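Local coordinates for protein O-succinylhomoserine sulfhydrylase (Mycobacterium tuberculosis, PDB 3NDN) that probably catalyses the formation of L-homocysteine from O-succinyl-L-homoserine and hydrogen sulfide, using pyridoxal 5'-phosphate as cofactor, at residues 198-203 with 218-223; 361-366 with 397-402. All blocks are in the same frame, centred on the assembly; numbering follows the deposited sequence.

Contact 1: residues 198-203 with 218-223; sequences KVVLDN and VDVVVY
Val200 pairs with Val220, Leu201 with Val221 and Asp202 with Val222 in a parallel ladder, strand axes approaching to 4.7 Å at an angle of 23°. Val220 N donates to Val199 O, Leu201 N reaches Val220 O at 3.0 Å, and Val222 N meets Leu201 O. Asn203 N adds a weak bond to Val222 O.

At the start of the ladder the Asp219 carboxylate adds to the backbone bonds: OD2 receives Val199 N at 2.9 Å, almost straight, on its anti side but somewhat out of the carboxylate plane, while Asp219 N gives Val199 O a weak second bond. His193 also bonds to OD2. Lys198 runs crosswise over Asp219, its CD 3.8 Å from OD1. Lys198 NZ, beyond salt-bridge range, is linked to OD1 through a water, weakly on the lysine side.

On one face Val200 and Val220 lie side by side, CG2 of Val200 4.0 Å from CB of Val220, with Val222 next along; helix 105-114 packs against Val200 and Val222. On the other, Val218 CG1 rests 3.9 Å from Leu201 CB, and helix 185-194 touches Val199 and Val218.

Just past the end of strand 198-202, Asn203 runs alongside Tyr223, amide and ring planes 53° apart. With CG anti to the backbone N (chi1 -160°), ND2 reaches Tyr223 OH at 2.9 Å, the hydroxyl lying in the amide plane. Gln211 bonds Asn203 OD1 and Glu94 bonds the hydroxyl, so this buried polar end is satisfied.

Asp202 OD2 lies close to N1 of the pyridoxal ring carried by the modified lysine at position 227, the place of the aspartate facing the pyridine nitrogen in fold-type I enzymes. This beta-alpha-beta unit thus sets that carboxylate at the C-terminal end of a strand bonded on both sides, to 220-224 and 169-173.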
ATOM      1  N   LYS A 198      20.635  14.909 -31.057  1.00 37.29           N
ATOM      2  CA  LYS A 198      20.784  14.360 -29.694  1.00 36.88           C
ATOM      3  C   LYS A 198      20.481  12.859 -29.704  1.00 35.94           C
ATOM      4  O   LYS A 198      19.466  12.435 -30.255  1.00 36.01           O
ATOM      5  CB  LYS A 198      19.839  15.065 -28.704  1.00 36.29           C
ATOM      6  CG  LYS A 198      20.039  16.585 -28.568  1.00 38.42           C
ATOM      7  CD  LYS A 198      21.384  16.938 -27.912  1.00 40.10           C
ATOM      8  CE  LYS A 198      21.666  18.434 -27.998  1.00 42.66           C
ATOM      9  NZ  LYS A 198      22.801  18.856 -27.116  1.00 43.88           N
ATOM     10  N   VAL A 199      21.335  12.069 -29.057  1.00 35.66           N
ATOM     11  CA  VAL A 199      21.208  10.608 -29.087  1.00 35.08           C
ATOM     12  C   VAL A 199      20.400  10.071 -27.894  1.00 34.61           C
ATOM     13  O   VAL A 199      20.790  10.292 -26.744  1.00 34.23           O
ATOM     14  CB  VAL A 199      22.601   9.939 -29.114  1.00 35.01           C
ATOM     15  CG1 VAL A 199      22.485   8.416 -29.075  1.00 34.95           C
ATOM     16  CG2 VAL A 199      23.396  10.387 -30.357  1.00 36.02           C
ATOM     17  N   VAL A 200      19.293   9.371 -28.170  1.00 34.27           N
ATOM     18  CA  VAL A 200      18.456   8.744 -27.111  1.00 33.47           C
ATOM     19  C   VAL A 200      18.658   7.220 -27.134  1.00 33.42           C
ATOM     20  O   VAL A 200      18.318   6.567 -28.121  1.00 33.28           O
ATOM     21  CB  VAL A 200      16.919   9.088 -27.250  1.00 33.54           C
ATOM     22  CG1 VAL A 200      16.089   8.517 -26.060  1.00 32.72           C
ATOM     23  CG2 VAL A 200      16.690  10.592 -27.346  1.00 34.19           C
ATOM     24  N   LEU A 201      19.233   6.677 -26.051  1.00 33.02           N
ATOM     25  CA  LEU A 201      19.447   5.233 -25.871  1.00 32.69           C
ATOM     26  C   LEU A 201      18.387   4.625 -24.939  1.00 32.78           C
ATOM     27  O   LEU A 201      18.217   5.106 -23.829  1.00 31.84           O
ATOM     28  CB  LEU A 201      20.843   4.969 -25.255  1.00 32.53           C
ATOM     29  CG  LEU A 201      21.216   3.533 -24.846  1.00 31.94           C
ATOM     30  CD1 LEU A 201      21.408   2.637 -26.080  1.00 32.96           C
ATOM     31  CD2 LEU A 201      22.487   3.486 -23.943  1.00 29.35           C
ATOM     32  N   ASP A 202      17.699   3.580 -25.408  1.00 33.35           N
ATOM     33  CA  ASP A 202      16.795   2.741 -24.590  1.00 34.93           C
ATOM     34  C   ASP A 202      17.644   1.578 -24.066  1.00 35.10           C
ATOM     35  O   ASP A 202      18.054   0.714 -24.843  1.00 35.70           O
ATOM     36  CB  ASP A 202      15.614   2.270 -25.479  1.00 35.13           C
ATOM     37  CG  ASP A 202      14.718   1.214 -24.821  1.00 37.37           C
ATOM     38  OD1 ASP A 202      15.173   0.464 -23.926  1.00 39.57           O
ATOM     39  OD2 ASP A 202      13.533   1.121 -25.235  1.00 37.86           O
ATOM     40  N   ASN A 203      17.934   1.589 -22.757  1.00 35.35           N
ATOM     41  CA  ASN A 203      18.907   0.679 -22.129  1.00 35.44           C
ATOM     42  C   ASN A 203      18.271  -0.434 -21.263  1.00 35.38           C
ATOM     43  O   ASN A 203      18.912  -0.948 -20.339  1.00 34.46           O
ATOM     44  CB  ASN A 203      19.914   1.492 -21.278  1.00 34.92           C
ATOM     45  CG  ASN A 203      21.209   0.737 -21.006  1.00 36.35           C
ATOM     46  OD1 ASN A 203      21.708   0.003 -21.865  1.00 38.32           O
ATOM     47  ND2 ASN A 203      21.758   0.904 -19.801  1.00 36.96           N
ATOM     48  N   VAL A 218      26.455   9.594 -25.077  1.00 38.25           N
ATOM     49  CA  VAL A 218      25.006   9.575 -25.297  1.00 36.29           C
ATOM     50  C   VAL A 218      24.413  10.787 -24.548  1.00 35.36           C
ATOM     51  O   VAL A 218      24.891  11.139 -23.468  1.00 34.62           O
ATOM     52  CB  VAL A 218      24.391   8.224 -24.838  1.00 35.69           C
ATOM     53  CG1 VAL A 218      22.903   8.275 -24.790  1.00 36.34           C
ATOM     54  CG2 VAL A 218      24.835   7.090 -25.768  1.00 35.80           C
ATOM     55  N   ASP A 219      23.396  11.427 -25.129  1.00 34.03           N
ATOM     56  CA  ASP A 219      22.800  12.635 -24.541  1.00 33.37           C
ATOM     57  C   ASP A 219      21.669  12.346 -23.543  1.00 32.49           C
ATOM     58  O   ASP A 219      21.498  13.081 -22.570  1.00 32.48           O
ATOM     59  CB  ASP A 219      22.287  13.565 -25.646  1.00 33.88           C
ATOM     60  CG  ASP A 219      23.395  13.972 -26.618  1.00 35.43           C
ATOM     61  OD1 ASP A 219      24.127  14.938 -26.310  1.00 35.46           O
ATOM     62  OD2 ASP A 219      23.544  13.295 -27.665  1.00 34.30           O
ATOM     63  N   VAL A 220      20.903  11.293 -23.818  1.00 31.80           N
ATOM     64  CA  VAL A 220      19.669  10.932 -23.085  1.00 31.03           C
ATOM     65  C   VAL A 220      19.577   9.415 -22.937  1.00 30.88           C
ATOM     66  O   VAL A 220      19.841   8.676 -23.900  1.00 30.51           O
ATOM     67  CB  VAL A 220      18.382  11.426 -23.849  1.00 31.16           C
ATOM     68  CG1 VAL A 220      17.099  11.077 -23.071  1.00 30.42           C
ATOM     69  CG2 VAL A 220      18.436  12.939 -24.117  1.00 30.89           C
ATOM     70  N   VAL A 221      19.207   8.940 -21.738  1.00 30.37           N
ATOM     71  CA  VAL A 221      18.963   7.512 -21.532  1.00 29.83           C
ATOM     72  C   VAL A 221      17.544   7.343 -20.957  1.00 30.03           C
ATOM     73  O   VAL A 221      17.121   8.133 -20.089  1.00 29.57           O
ATOM     74  CB  VAL A 221      20.041   6.849 -20.598  1.00 30.03           C
ATOM     75  CG1 VAL A 221      19.703   5.402 -20.319  1.00 28.13           C
ATOM     76  CG2 VAL A 221      21.433   6.946 -21.235  1.00 29.62           C
ATOM     77  N   VAL A 222      16.806   6.356 -21.473  1.00 29.23           N
ATOM     78  CA  VAL A 222      15.454   6.049 -20.948  1.00 29.34           C
ATOM     79  C   VAL A 222      15.360   4.627 -20.382  1.00 29.32           C
ATOM     80  O   VAL A 222      15.975   3.683 -20.923  1.00 29.62           O
ATOM     81  CB  VAL A 222      14.297   6.271 -22.003  1.00 29.32           C
ATOM     82  CG1 VAL A 222      14.173   7.727 -22.395  1.00 30.29           C
ATOM     83  CG2 VAL A 222      14.491   5.388 -23.229  1.00 28.90           C
ATOM     84  N   TYR A 223      14.585   4.489 -19.300  1.00 29.13           N
ATOM     85  CA  TYR A 223      14.378   3.213 -18.600  1.00 29.94           C
ATOM     86  C   TYR A 223      12.902   2.925 -18.370  1.00 29.41           C
ATOM     87  O   TYR A 223      12.140   3.832 -18.062  1.00 29.55           O
ATOM     88  CB  TYR A 223      15.073   3.206 -17.226  1.00 29.34           C
ATOM     89  CG  TYR A 223      16.564   3.053 -17.313  1.00 32.09           C
ATOM     90  CD1 TYR A 223      17.127   1.872 -17.810  1.00 33.11           C
ATOM     91  CD2 TYR A 223      17.415   4.074 -16.913  1.00 32.33           C
ATOM     92  CE1 TYR A 223      18.497   1.713 -17.902  1.00 35.50           C
ATOM     93  CE2 TYR A 223      18.804   3.934 -17.010  1.00 34.02           C
ATOM     94  CZ  TYR A 223      19.330   2.743 -17.517  1.00 35.51           C
ATOM     95  OH  TYR A 223      20.690   2.549 -17.632  1.00 39.11           O
TER
HETATM   96  O   HOH W   1      25.244  16.606 -27.979  1.00 29.75           O

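Contact 2: residues 361-366 with 397-402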
ATOM      1  N   GLY A 361      12.702  -9.411 -16.858  1.00 31.99           N
ATOM      2  CA  GLY A 361      13.302  -8.793 -15.667  1.00 31.11           C
ATOM      3  C   GLY A 361      12.665  -9.153 -14.334  1.00 31.27           C
ATOM      4  O   GLY A 361      12.645  -8.330 -13.421  1.00 30.68           O
ATOM      5  N   ASP A 362      12.133 -10.371 -14.228  1.00 30.84           N
ATOM      6  CA  ASP A 362      11.462 -10.852 -12.999  1.00 31.35           C
ATOM      7  C   ASP A 362      12.347 -11.895 -12.324  1.00 30.75           C
ATOM      8  O   ASP A 362      13.138 -12.586 -12.992  1.00 30.37           O
ATOM      9  CB  ASP A 362      10.093 -11.458 -13.380  1.00 31.40           C
ATOM     10  CG  ASP A 362       9.129 -11.664 -12.177  1.00 33.89           C
ATOM     11  OD1 ASP A 362       9.552 -11.823 -11.004  1.00 35.44           O
ATOM     12  OD2 ASP A 362       7.896 -11.704 -12.436  1.00 36.30           O
ATOM     13  N   ALA A 363      12.222 -12.011 -10.999  1.00 30.59           N
ATOM     14  CA  ALA A 363      12.869 -13.106 -10.256  1.00 30.49           C
ATOM     15  C   ALA A 363      12.311 -14.493 -10.648  1.00 30.58           C
ATOM     16  O   ALA A 363      12.994 -15.507 -10.500  1.00 30.24           O
ATOM     17  CB  ALA A 363      12.732 -12.889  -8.756  1.00 30.74           C
ATOM     18  N   LYS A 364      11.067 -14.529 -11.132  1.00 30.30           N
ATOM     19  CA  LYS A 364      10.471 -15.753 -11.697  1.00 30.87           C
ATOM     20  C   LYS A 364      10.907 -15.918 -13.156  1.00 30.42           C
ATOM     21  O   LYS A 364      10.755 -14.986 -13.960  1.00 30.28           O
ATOM     22  CB  LYS A 364       8.931 -15.678 -11.608  1.00 31.09           C
ATOM     23  CG  LYS A 364       8.354 -15.769 -10.174  1.00 32.74           C
ATOM     24  CD  LYS A 364       6.844 -15.476 -10.143  1.00 34.16           C
ATOM     25  CE  LYS A 364       6.206 -15.689  -8.756  1.00 35.69           C
ATOM     26  NZ  LYS A 364       6.892 -14.963  -7.629  1.00 34.28           N
ATOM     27  N   SER A 365      11.450 -17.092 -13.516  1.00 29.98           N
ATOM     28  CA  SER A 365      11.834 -17.342 -14.906  1.00 29.30           C
ATOM     29  C   SER A 365      10.605 -17.552 -15.795  1.00 29.27           C
ATOM     30  O   SER A 365       9.624 -18.149 -15.361  1.00 29.34           O
ATOM     31  CB  SER A 365      12.782 -18.539 -15.010  1.00 29.05           C
ATOM     32  OG  SER A 365      14.036 -18.253 -14.404  1.00 28.61           O
ATOM     33  N   LEU A 366      10.678 -17.041 -17.026  1.00 28.69           N
ATOM     34  CA  LEU A 366       9.555 -17.030 -17.987  1.00 29.57           C
ATOM     35  C   LEU A 366       9.992 -17.437 -19.421  1.00 29.81           C
ATOM     36  O   LEU A 366      11.153 -17.219 -19.810  1.00 29.93           O
ATOM     37  CB  LEU A 366       8.908 -15.643 -18.034  1.00 28.93           C
ATOM     38  CG  LEU A 366       8.580 -14.882 -16.746  1.00 28.96           C
ATOM     39  CD1 LEU A 366       8.215 -13.460 -17.055  1.00 29.90           C
ATOM     40  CD2 LEU A 366       7.447 -15.557 -15.967  1.00 29.13           C
ATOM     41  N   VAL A 397      15.665 -15.207 -17.667  1.00 29.63           N
ATOM     42  CA  VAL A 397      16.286 -15.871 -16.490  1.00 30.30           C
ATOM     43  C   VAL A 397      16.167 -15.087 -15.173  1.00 30.90           C
ATOM     44  O   VAL A 397      16.602 -13.928 -15.083  1.00 30.45           O
ATOM     45  CB  VAL A 397      17.767 -16.243 -16.777  1.00 30.73           C
ATOM     46  CG1 VAL A 397      18.453 -16.916 -15.557  1.00 30.75           C
ATOM     47  CG2 VAL A 397      17.842 -17.184 -17.998  1.00 30.57           C
ATOM     48  N   GLY A 398      15.584 -15.745 -14.163  1.00 31.00           N
ATOM     49  CA  GLY A 398      15.352 -15.167 -12.844  1.00 30.96           C
ATOM     50  C   GLY A 398      16.346 -15.653 -11.786  1.00 31.29           C
ATOM     51  O   GLY A 398      17.549 -15.745 -12.044  1.00 30.67           O
ATOM     52  N   LEU A 399      15.826 -15.966 -10.602  1.00 31.43           N
ATOM     53  CA  LEU A 399      16.640 -16.236  -9.414  1.00 32.16           C
ATOM     54  C   LEU A 399      16.546 -17.660  -8.863  1.00 32.93           C
ATOM     55  O   LEU A 399      17.200 -17.987  -7.864  1.00 33.68           O
ATOM     56  CB  LEU A 399      16.313 -15.195  -8.310  1.00 32.02           C
ATOM     57  CG  LEU A 399      16.701 -13.734  -8.562  1.00 32.02           C
ATOM     58  CD1 LEU A 399      16.229 -12.789  -7.427  1.00 31.06           C
ATOM     59  CD2 LEU A 399      18.207 -13.574  -8.785  1.00 31.77           C
ATOM     60  N   GLU A 400      15.764 -18.527  -9.506  1.00 33.57           N
ATOM     61  CA  GLU A 400      15.723 -19.942  -9.098  1.00 34.21           C
ATOM     62  C   GLU A 400      17.121 -20.605  -9.255  1.00 34.63           C
ATOM     63  O   GLU A 400      17.987 -20.087  -9.983  1.00 33.66           O
ATOM     64  CB  GLU A 400      14.651 -20.733  -9.871  1.00 33.79           C
ATOM     65  CG  GLU A 400      13.258 -20.094  -9.906  1.00 32.13           C
ATOM     66  CD  GLU A 400      13.021 -19.214 -11.139  1.00 29.66           C
ATOM     67  OE1 GLU A 400      13.968 -18.591 -11.647  1.00 30.60           O
ATOM     68  OE2 GLU A 400      11.866 -19.116 -11.590  1.00 27.76           O
ATOM     69  N   ASP A 401      17.353 -21.694  -8.520  1.00 35.49           N
ATOM     70  CA  ASP A 401      18.594 -22.491  -8.661  1.00 36.64           C
ATOM     71  C   ASP A 401      18.875 -22.815 -10.137  1.00 35.53           C
ATOM     72  O   ASP A 401      17.986 -23.264 -10.849  1.00 34.78           O
ATOM     73  CB  ASP A 401      18.486 -23.792  -7.851  1.00 37.99           C
ATOM     74  CG  ASP A 401      19.795 -24.573  -7.805  1.00 41.22           C
ATOM     75  OD1 ASP A 401      20.658 -24.251  -6.966  1.00 45.30           O
ATOM     76  OD2 ASP A 401      19.958 -25.529  -8.597  1.00 43.87           O
ATOM     77  N   THR A 402      20.101 -22.559 -10.593  1.00 35.57           N
ATOM     78  CA  THR A 402      20.460 -22.777 -12.008  1.00 35.47           C
ATOM     79  C   THR A 402      20.286 -24.247 -12.424  1.00 35.84           C
ATOM     80  O   THR A 402      19.863 -24.549 -13.548  1.00 34.81           O
ATOM     81  CB  THR A 402      21.897 -22.272 -12.332  1.00 35.55           C
ATOM     82  OG1 THR A 402      22.034 -20.917 -11.882  1.00 36.16           O
ATOM     83  CG2 THR A 402      22.169 -22.322 -13.839  1.00 35.18           C
TER
HETATM   84  O   HOH W   2      15.466 -11.542 -14.625  1.00 26.72           O
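Ala363, Ser365 and Glu400 bring together two loops with no regular structure. Ala363 O takes Leu399 N at 2.9 Å, the donor tilted 22° from the carbonyl plane. Ala363 CB meets Leu399 CD1 at 3.7 Å. Gly398, having no side chain, brings its CA to 3.3 Å from Ala363 O in a CA-H...O contact.

Ser365 is held from two directions. Its OG accepts Gly398 N at 3.0 Å and donates to Glu400 OE1 at 2.8 Å, while its backbone N runs straight into Glu400 OE2, which uses its syn lone pair. Glu400 bends at chi2 (93°), which turns the carboxylate back until its two oxygens face N and OG of Ser365, OG lying 31° out of the carboxylate plane. A water joins Asp362 O to Val397 O.

Across the interface, Arg33 of the second subunit forms a salt bridge with Glu400 OE2, and Lys364 NZ pairs with Glu46 and Glu275 of that subunit. The buried carboxylate of Glu400 therefore ties the two loops to each other and to the neighbouring subunit, and the arginine probably steadies its negative charge.

Contact 1 lies in the seven-stranded sheet of the cofactor-binding part of this fold-type I enzyme, its centre about 10 Å from the chain centre. Contact 2 sits about 18 Å from that centre, beside the five-stranded sheet, where one loop enters strand 366-368 and the other leaves its neighbour 392-396. The centres of contact 1 and contact 2 are about 27 Å apart. The nearest atoms of contact 1 and contact 2 are about 11 Å apart, so neither packs on the other. Their roles differ: 198-203 with 218-223 carries the aspartate that lies near the pyridine nitrogen of the cofactor and touches no other subunit, whereas 361-366 with 397-402 joins two loops at a subunit interface of the tetramer.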